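Local coordinates for protein arabinogalactan endo-1,4-beta-galactosidase (Ignisphaera aggregans, PDB 7OSK) that probably hydrolyses internal beta-1,4-galactosidic links of arabinogalactan, this chain carrying the calcium-binding family 53 catalytic domain of a longer archaeal protein, at residues Phe350-Thr355 against Asn370-Gln375. Residues are numbered along the deposited sequence; the frame is centred on the assembly and turned at random.
With CA (calcium ion), chain C.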
loop_
_atom_site.group_PDB
_atom_site.type_symbol
_atom_site.label_atom_id
_atom_site.label_comp_id
_atom_site.label_asym_id
_atom_site.label_seq_id
_atom_site.Cartn_x
_atom_site.Cartn_y
_atom_site.Cartn_z
ATOM N N PHE A 350 5.685 1.638 -3.394
ATOM C CA PHE A 350 4.989 0.355 -3.454
ATOM C C PHE A 350 3.965 0.376 -4.577
ATOM O O PHE A 350 3.059 1.210 -4.582
ATOM C CB PHE A 350 4.282 0.033 -2.137
ATOM C CG PHE A 350 5.207 -0.195 -0.980
ATOM C CD1 PHE A 350 5.726 -1.451 -0.731
ATOM C CD2 PHE A 350 5.540 0.842 -0.128
ATOM C CE1 PHE A 350 6.569 -1.665 0.340
ATOM C CE2 PHE A 350 6.383 0.634 0.941
ATOM C CZ PHE A 350 6.897 -0.622 1.176
ATOM N N TYR A 351 4.102 -0.546 -5.522
ATOM C CA TYR A 351 3.123 -0.686 -6.586
ATOM C C TYR A 351 1.916 -1.456 -6.065
ATOM O O TYR A 351 2.042 -2.613 -5.658
ATOM C CB TYR A 351 3.733 -1.397 -7.792
ATOM C CG TYR A 351 2.873 -1.310 -9.022
ATOM C CD1 TYR A 351 1.828 -2.197 -9.222
ATOM C CD2 TYR A 351 3.096 -0.334 -9.979
ATOM C CE1 TYR A 351 1.035 -2.119 -10.340
ATOM C CE2 TYR A 351 2.309 -0.249 -11.104
ATOM C CZ TYR A 351 1.277 -1.142 -11.280
ATOM O OH TYR A 351 0.488 -1.056 -12.402
ATOM N N TRP A 352 0.748 -0.816 -6.080
ATOM C CA TRP A 352 -0.451 -1.395 -5.475
ATOM C C TRP A 352 -1.235 -2.250 -6.465
ATOM O O TRP A 352 -1.409 -1.875 -7.625
ATOM C CB TRP A 352 -1.355 -0.292 -4.914
ATOM C CG TRP A 352 -2.446 -0.821 -4.030
ATOM C CD1 TRP A 352 -2.366 -1.078 -2.690
ATOM C CD2 TRP A 352 -3.779 -1.163 -4.423
ATOM N NE1 TRP A 352 -3.567 -1.558 -2.226
ATOM C CE2 TRP A 352 -4.452 -1.619 -3.270
ATOM C CE3 TRP A 352 -4.470 -1.128 -5.636
ATOM C CZ2 TRP A 352 -5.778 -2.036 -3.297
ATOM C CZ3 TRP A 352 -5.787 -1.542 -5.661
ATOM C CH2 TRP A 352 -6.428 -1.990 -4.498
ATOM N N GLY A 353 -1.708 -3.400 -5.997
ATOM C CA GLY A 353 -2.468 -4.313 -6.832
ATOM C C GLY A 353 -1.578 -5.046 -7.817
ATOM O O GLY A 353 -2.022 -5.449 -8.891
ATOM N N ALA A 354 -0.315 -5.223 -7.438
ATOM C CA ALA A 354 0.686 -5.824 -8.313
ATOM C C ALA A 354 0.398 -7.293 -8.602
ATOM O O ALA A 354 0.700 -7.792 -9.686
ATOM C CB ALA A 354 2.066 -5.681 -7.696
ATOM N N THR A 355 -0.179 -7.977 -7.621
ATOM C CA THR A 355 -0.420 -9.413 -7.711
ATOM C C THR A 355 -1.894 -9.735 -7.920
ATOM O O THR A 355 -2.294 -10.898 -7.879
ATOM C CB THR A 355 0.062 -10.133 -6.437
ATOM O OG1 THR A 355 -0.741 -9.722 -5.321
ATOM C CG2 THR A 355 1.520 -9.807 -6.160
ATOM N N ASN A 370 -12.896 -8.610 -10.416
ATOM C CA ASN A 370 -11.699 -7.782 -10.316
ATOM C C ASN A 370 -11.802 -6.512 -11.164
ATOM O O ASN A 370 -12.077 -6.595 -12.360
ATOM C CB ASN A 370 -10.474 -8.588 -10.749
ATOM C CG ASN A 370 -9.173 -7.977 -10.268
ATOM O OD1 ASN A 370 -9.101 -6.782 -9.977
ATOM N ND2 ASN A 370 -8.133 -8.797 -10.181
ATOM N N PRO A 371 -11.593 -5.333 -10.548
ATOM C CA PRO A 371 -11.577 -4.077 -11.301
ATOM C C PRO A 371 -10.170 -3.524 -11.537
ATOM O O PRO A 371 -10.039 -2.353 -11.893
ATOM C CB PRO A 371 -12.367 -3.141 -10.391
ATOM C CG PRO A 371 -11.944 -3.577 -9.013
ATOM C CD PRO A 371 -11.666 -5.072 -9.098
ATOM N N TRP A 372 -9.144 -4.353 -11.352
ATOM C CA TRP A 372 -7.770 -3.860 -11.272
ATOM C C TRP A 372 -6.762 -4.689 -12.076
ATOM O O TRP A 372 -5.581 -4.343 -12.137
ATOM C CB TRP A 372 -7.340 -3.819 -9.803
ATOM C CG TRP A 372 -6.191 -2.900 -9.519
ATOM C CD1 TRP A 372 -4.876 -3.241 -9.414
ATOM C CD2 TRP A 372 -6.258 -1.487 -9.296
ATOM N NE1 TRP A 372 -4.118 -2.129 -9.140
ATOM C CE2 TRP A 372 -4.945 -1.038 -9.064
ATOM C CE3 TRP A 372 -7.302 -0.557 -9.270
ATOM C CZ2 TRP A 372 -4.645 0.296 -8.809
ATOM C CZ3 TRP A 372 -7.001 0.769 -9.019
ATOM C CH2 TRP A 372 -5.685 1.181 -8.792
ATOM N N GLU A 373 -7.221 -5.768 -12.706
ATOM C CA GLU A 373 -6.301 -6.740 -13.296
ATOM C C GLU A 373 -5.471 -6.145 -14.434
ATOM O O GLU A 373 -4.387 -6.646 -14.741
ATOM C CB GLU A 373 -7.057 -7.983 -13.795
ATOM C CG GLU A 373 -7.854 -7.826 -15.094
ATOM C CD GLU A 373 -9.332 -7.539 -14.881
ATOM O OE1 GLU A 373 -9.750 -7.252 -13.736
ATOM O OE2 GLU A 373 -10.079 -7.605 -15.879
ATOM N N ASN A 374 -5.970 -5.080 -15.055
ATOM C CA ASN A 374 -5.229 -4.414 -16.121
ATOM C C ASN A 374 -4.223 -3.418 -15.553
ATOM O O ASN A 374 -3.572 -2.693 -16.304
ATOM C CB ASN A 374 -6.176 -3.705 -17.097
ATOM C CG ASN A 374 -6.940 -2.563 -16.456
ATOM O OD1 ASN A 374 -7.322 -2.633 -15.289
ATOM N ND2 ASN A 374 -7.170 -1.503 -17.227
ATOM N N GLN A 375 -4.108 -3.387 -14.226
ATOM C CA GLN A 375 -3.129 -2.544 -13.543
ATOM C C GLN A 375 -2.159 -3.372 -12.704
ATOM O O GLN A 375 -1.311 -2.819 -12.011
ATOM C CB GLN A 375 -3.823 -1.521 -12.646
ATOM C CG GLN A 375 -4.534 -0.410 -13.390
ATOM C CD GLN A 375 -4.924 0.733 -12.475
ATOM O OE1 GLN A 375 -6.089 1.125 -12.414
ATOM N NE2 GLN A 375 -3.948 1.275 -11.757
HETATM CA CA CA C . -11.923 -6.897 -14.660
#
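W372 reaches from the calcium-binding loop to W352 and G353 at the end of barrel strand 346-352. From CB, which points at strand and turn, CG lies anti to the backbone N (chi1 -159°), carrying the indole out to both residues. CD1, on the ring edge, lies beside G353 O at 3.6 Å. NE1 donates to W352 O at 3.1 Å, a bent bond of 148° with the acceptor tilted out of the indole plane. The CE3-CZ3 edge of W352 lies over one face of W372, CZ3 above its centre, in a T-shaped stack with planes at 86°. W372 CE2 is 3.5 Å from W352 CE3, W372 CD2 is 3.7 Å from W352 CZ3, and the rim atom W372 CH2 is 4.1 Å from W352 CE3. The amide carbon CD of Q375, whose NE2 bonds to Y265, lies against the opposite face, offset toward the rim. G353 has positive phi; a beta carbon there would probably run into NE1. A leucine in place of W372 would probably leave W352 O without this donor and the W352 edge without an aromatic face. Y351 OH holds the loop a second time, donating to Q375 O at 2.5 Å, with Q327 NE2 a further partner. N370 O and both carboxylate oxygens of E373 bind calcium, with D301, D303, H305 and N307. The contact thus ties this site to the C-terminal end of the eighth strand of a family 53 TIM barrel.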